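TfuA domain-containing protein (Methanosarcina acetivorans, PDB 6XP8) takes part in peptide backbone thioamidation, probably as a partner of a YcaO enzyme. Local coordinates at residues V144-L155 and E172-K183. Sequence-based numbering, arbitrary orientation.
Sequences VSEKEHNALLDL and EGGKKGLIPKEK
Leu155 and Glu172 meet where helix 146-157 packs against the corner between helices 166-175 and 181-193, in a helical part of the chain remote from its centre; the corner illustrates how a Schellman motif, here at Gly177, ends one helix and lets the following residues pack on a neighbour. At its start, Leu155 CD1 lies 3.6 Å from Glu172 CD. Gly173 lets the helices close up, Leu152 CD2 resting 3.8 Å from its CA where a side chain would collide. Past the turn, Leu178 lays CB and CD2 against the Ala151 methyl, while its CD1 reaches Leu155 CD2 at 3.9 Å. Ile179, with CG1 anti to the backbone N (chi1 -168°), brings CD1 against both Val144 CG1 (3.9 Å) and Leu152 CD1 (4.1 Å), and Leu187 touches all three residues. Pro180 CD then abuts Glu148 OE2, and Lys183 extends crosswise to the same carboxylate. In a capping box, Glu148 N gives to Ser145 OG and Ser145 N to Glu148 OE1; an alanine replacing Glu148 would probably leave Ser145 N and the Lys183 ammonium without their shared acceptor. A water bridges Glu148 OE2 and Lys183 NZ, while Glu148 OE1 takes Ser145 N on its anti side, 29° out of the carboxylate plane, and Lys183 NZ, at 2.8 Å, through its syn lone pair.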
loop_
_atom_site.group_PDB
_atom_site.type_symbol
_atom_site.label_atom_id
_atom_site.label_comp_id
_atom_site.label_asym_id
_atom_site.label_seq_id
_atom_site.Cartn_x
_atom_site.Cartn_y
_atom_site.Cartn_z
ATOM N N VAL A 144 -17.301 -16.790 6.083
ATOM C CA VAL A 144 -16.389 -17.941 6.015
ATOM C C VAL A 144 -16.182 -18.562 7.403
ATOM O O VAL A 144 -16.294 -17.879 8.433
ATOM C CB VAL A 144 -15.002 -17.611 5.370
ATOM C CG1 VAL A 144 -15.144 -17.226 3.901
ATOM C CG2 VAL A 144 -14.247 -16.533 6.141
ATOM N N SER A 145 -15.889 -19.860 7.414
ATOM C CA SER A 145 -15.374 -20.541 8.600
ATOM C C SER A 145 -13.887 -20.231 8.744
ATOM O O SER A 145 -13.269 -19.681 7.824
ATOM C CB SER A 145 -15.559 -22.049 8.457
ATOM O OG SER A 145 -14.651 -22.562 7.492
ATOM N N GLU A 146 -13.307 -20.609 9.883
ATOM C CA GLU A 146 -11.876 -20.439 10.104
ATOM C C GLU A 146 -11.050 -21.270 9.114
ATOM O O GLU A 146 -10.042 -20.782 8.593
ATOM C CB GLU A 146 -11.508 -20.762 11.549
ATOM C CG GLU A 146 -10.547 -19.755 12.157
ATOM C CD GLU A 146 -10.608 -19.718 13.674
ATOM O OE1 GLU A 146 -10.777 -18.612 14.235
ATOM O OE2 GLU A 146 -10.494 -20.789 14.303
ATOM N N LYS A 147 -11.504 -22.496 8.835
ATOM C CA LYS A 147 -10.863 -23.380 7.851
ATOM C C LYS A 147 -10.860 -22.741 6.455
ATOM O O LYS A 147 -9.835 -22.764 5.765
ATOM C CB LYS A 147 -11.542 -24.761 7.822
ATOM C CG LYS A 147 -10.807 -25.826 7.008
ATOM C CD LYS A 147 -11.570 -27.147 7.001
ATOM C CE LYS A 147 -11.014 -28.134 5.977
ATOM N NZ LYS A 147 -9.783 -28.833 6.446
ATOM N N GLU A 148 -12.007 -22.172 6.066
ATOM C CA GLU A 148 -12.178 -21.496 4.772
ATOM C C GLU A 148 -11.335 -20.228 4.670
ATOM O O GLU A 148 -10.707 -19.982 3.637
ATOM C CB GLU A 148 -13.653 -21.174 4.519
ATOM C CG GLU A 148 -14.486 -22.389 4.137
ATOM C CD GLU A 148 -15.980 -22.207 4.366
ATOM O OE1 GLU A 148 -16.403 -21.219 5.010
ATOM O OE2 GLU A 148 -16.741 -23.070 3.892
ATOM N N HIS A 149 -11.331 -19.434 5.742
ATOM C CA HIS A 149 -10.461 -18.260 5.861
ATOM C C HIS A 149 -9.001 -18.637 5.635
ATOM O O HIS A 149 -8.332 -18.042 4.787
ATOM C CB HIS A 149 -10.627 -17.595 7.234
ATOM C CG HIS A 149 -9.604 -16.540 7.523
ATOM N ND1 HIS A 149 -8.367 -16.827 8.060
ATOM C CD2 HIS A 149 -9.632 -15.200 7.338
ATOM C CE1 HIS A 149 -7.676 -15.710 8.193
ATOM N NE2 HIS A 149 -8.424 -14.707 7.769
ATOM N N ASN A 150 -8.524 -19.624 6.395
ATOM C CA ASN A 150 -7.123 -20.053 6.334
ATOM C C ASN A 150 -6.736 -20.629 4.974
ATOM O O ASN A 150 -5.636 -20.355 4.478
ATOM C CB ASN A 150 -6.811 -21.055 7.451
ATOM C CG ASN A 150 -6.961 -20.460 8.848
ATOM O OD1 ASN A 150 -7.162 -19.254 9.023
ATOM N ND2 ASN A 150 -6.866 -21.321 9.855
ATOM N N ALA A 151 -7.643 -21.407 4.373
ATOM C CA ALA A 151 -7.403 -22.017 3.059
ATOM C C ALA A 151 -7.318 -20.954 1.967
ATOM O O ALA A 151 -6.419 -20.999 1.124
ATOM C CB ALA A 151 -8.471 -23.053 2.727
ATOM N N LEU A 152 -8.239 -19.987 2.001
ATOM C CA LEU A 152 -8.259 -18.913 1.006
ATOM C C LEU A 152 -7.092 -17.942 1.165
ATOM O O LEU A 152 -6.569 -17.425 0.173
ATOM C CB LEU A 152 -9.590 -18.161 1.029
ATOM C CG LEU A 152 -10.799 -18.945 0.504
ATOM C CD1 LEU A 152 -12.067 -18.160 0.790
ATOM C CD2 LEU A 152 -10.694 -19.291 -0.977
ATOM N N LEU A 153 -6.689 -17.698 2.409
ATOM C CA LEU A 153 -5.524 -16.860 2.674
ATOM C C LEU A 153 -4.234 -17.511 2.164
ATOM O O LEU A 153 -3.432 -16.856 1.494
ATOM C CB LEU A 153 -5.440 -16.483 4.158
ATOM C CG LEU A 153 -4.206 -15.714 4.657
ATOM C CD1 LEU A 153 -3.991 -14.389 3.925
ATOM C CD2 LEU A 153 -4.333 -15.488 6.152
ATOM N N ASP A 154 -4.053 -18.798 2.463
ATOM C CA ASP A 154 -2.933 -19.566 1.909
ATOM C C ASP A 154 -2.913 -19.542 0.376
ATOM O O ASP A 154 -1.846 -19.396 -0.232
ATOM C CB ASP A 154 -2.965 -21.013 2.416
ATOM C CG ASP A 154 -1.861 -21.865 1.813
ATOM O OD1 ASP A 154 -0.685 -21.698 2.217
ATOM O OD2 ASP A 154 -2.167 -22.694 0.929
ATOM N N LEU A 155 -4.091 -19.688 -0.239
ATOM C CA LEU A 155 -4.218 -19.601 -1.697
ATOM C C LEU A 155 -3.738 -18.240 -2.210
ATOM O O LEU A 155 -2.963 -18.179 -3.169
ATOM C CB LEU A 155 -5.656 -19.900 -2.165
ATOM C CG LEU A 155 -5.978 -19.823 -3.672
ATOM C CD1 LEU A 155 -5.082 -20.717 -4.525
ATOM C CD2 LEU A 155 -7.447 -20.124 -3.948
ATOM N N GLU A 172 -11.006 -19.861 -7.928
ATOM C CA GLU A 172 -9.989 -20.897 -7.725
ATOM C C GLU A 172 -10.222 -21.653 -6.413
ATOM O O GLU A 172 -10.010 -22.866 -6.350
ATOM C CB GLU A 172 -8.578 -20.294 -7.760
ATOM C CG GLU A 172 -7.451 -21.323 -7.818
ATOM C CD GLU A 172 -6.064 -20.727 -8.020
ATOM O OE1 GLU A 172 -5.891 -19.486 -7.945
ATOM O OE2 GLU A 172 -5.123 -21.516 -8.252
ATOM N N GLY A 173 -10.652 -20.924 -5.377
ATOM C CA GLY A 173 -11.055 -21.511 -4.098
ATOM C C GLY A 173 -12.134 -22.568 -4.260
ATOM O O GLY A 173 -12.016 -23.667 -3.712
ATOM N N GLY A 174 -13.170 -22.230 -5.030
ATOM C CA GLY A 174 -14.261 -23.151 -5.367
ATOM C C GLY A 174 -13.802 -24.353 -6.179
ATOM O O GLY A 174 -14.200 -25.486 -5.895
ATOM N N LYS A 175 -12.957 -24.100 -7.179
ATOM C CA LYS A 175 -12.386 -25.150 -8.038
ATOM C C LYS A 175 -11.483 -26.130 -7.278
ATOM O O LYS A 175 -11.418 -27.315 -7.625
ATOM C CB LYS A 175 -11.609 -24.530 -9.206
ATOM C CG LYS A 175 -12.478 -23.950 -10.309
ATOM C CD LYS A 175 -11.611 -23.391 -11.426
ATOM C CE LYS A 175 -12.443 -22.689 -12.486
ATOM N NZ LYS A 175 -11.566 -22.032 -13.495
ATOM N N LYS A 176 -10.798 -25.630 -6.250
ATOM C CA LYS A 176 -9.897 -26.440 -5.420
ATOM C C LYS A 176 -10.579 -27.052 -4.186
ATOM O O LYS A 176 -9.911 -27.673 -3.350
ATOM C CB LYS A 176 -8.672 -25.617 -5.003
ATOM C CG LYS A 176 -7.677 -25.362 -6.124
ATOM C CD LYS A 176 -6.550 -24.451 -5.656
ATOM C CE LYS A 176 -5.366 -24.474 -6.614
ATOM N NZ LYS A 176 -4.471 -25.639 -6.357
ATOM N N GLY A 177 -11.899 -26.870 -4.083
ATOM C CA GLY A 177 -12.707 -27.417 -2.981
ATOM C C GLY A 177 -12.440 -26.793 -1.623
ATOM O O GLY A 177 -12.548 -27.462 -0.588
ATOM N N LEU A 178 -12.093 -25.507 -1.630
ATOM C CA LEU A 178 -11.766 -24.772 -0.406
ATOM C C LEU A 178 -12.976 -24.074 0.218
ATOM O O LEU A 178 -12.940 -23.705 1.391
ATOM C CB LEU A 178 -10.652 -23.753 -0.671
ATOM C CG LEU A 178 -9.359 -24.190 -1.378
ATOM C CD1 LEU A 178 -8.435 -22.986 -1.478
ATOM C CD2 LEU A 178 -8.657 -25.352 -0.681
ATOM N N ILE A 179 -14.035 -23.916 -0.575
ATOM C CA ILE A 179 -15.258 -23.210 -0.170
ATOM C C ILE A 179 -16.420 -23.673 -1.076
ATOM O O ILE A 179 -16.206 -23.899 -2.272
ATOM C CB ILE A 179 -15.056 -21.653 -0.211
ATOM C CG1 ILE A 179 -16.218 -20.906 0.476
ATOM C CG2 ILE A 179 -14.768 -21.145 -1.632
ATOM C CD1 ILE A 179 -15.919 -19.465 0.844
ATOM N N PRO A 180 -17.638 -23.862 -0.507
ATOM C CA PRO A 180 -18.797 -24.097 -1.375
ATOM C C PRO A 180 -19.008 -22.920 -2.321
ATOM O O PRO A 180 -18.779 -21.772 -1.930
ATOM C CB PRO A 180 -19.961 -24.210 -0.388
ATOM C CG PRO A 180 -19.332 -24.708 0.865
ATOM C CD PRO A 180 -17.986 -24.042 0.919
ATOM N N LYS A 181 -19.426 -23.212 -3.551
ATOM C CA LYS A 181 -19.554 -22.184 -4.590
ATOM C C LYS A 181 -20.606 -21.110 -4.289
ATOM O O LYS A 181 -20.389 -19.940 -4.606
ATOM C CB LYS A 181 -19.744 -22.812 -5.974
ATOM C CG LYS A 181 -18.448 -23.395 -6.523
ATOM C CD LYS A 181 -18.615 -24.081 -7.867
ATOM C CE LYS A 181 -17.342 -24.841 -8.207
ATOM N NZ LYS A 181 -17.514 -25.779 -9.351
ATOM N N GLU A 182 -21.720 -21.495 -3.665
ATOM C CA GLU A 182 -22.742 -20.520 -3.252
ATOM C C GLU A 182 -22.243 -19.607 -2.134
ATOM O O GLU A 182 -22.516 -18.400 -2.142
ATOM C CB GLU A 182 -24.056 -21.207 -2.860
ATOM C CG GLU A 182 -24.834 -21.775 -4.039
ATOM C CD GLU A 182 -25.328 -20.706 -4.997
ATOM O OE1 GLU A 182 -26.320 -20.019 -4.669
ATOM O OE2 GLU A 182 -24.722 -20.562 -6.082
ATOM N N LYS A 183 -21.500 -20.195 -1.195
ATOM C CA LYS A 183 -20.833 -19.459 -0.123
ATOM C C LYS A 183 -19.738 -18.547 -0.692
ATOM O O LYS A 183 -19.520 -17.439 -0.186
ATOM C CB LYS A 183 -20.250 -20.430 0.908
ATOM C CG LYS A 183 -20.185 -19.864 2.314
ATOM C CD LYS A 183 -19.707 -20.898 3.323
ATOM C CE LYS A 183 -19.729 -20.316 4.726
ATOM N NZ LYS A 183 -19.069 -21.199 5.726
HETATM O O HOH W 1 -19.247 -24.083 4.485
#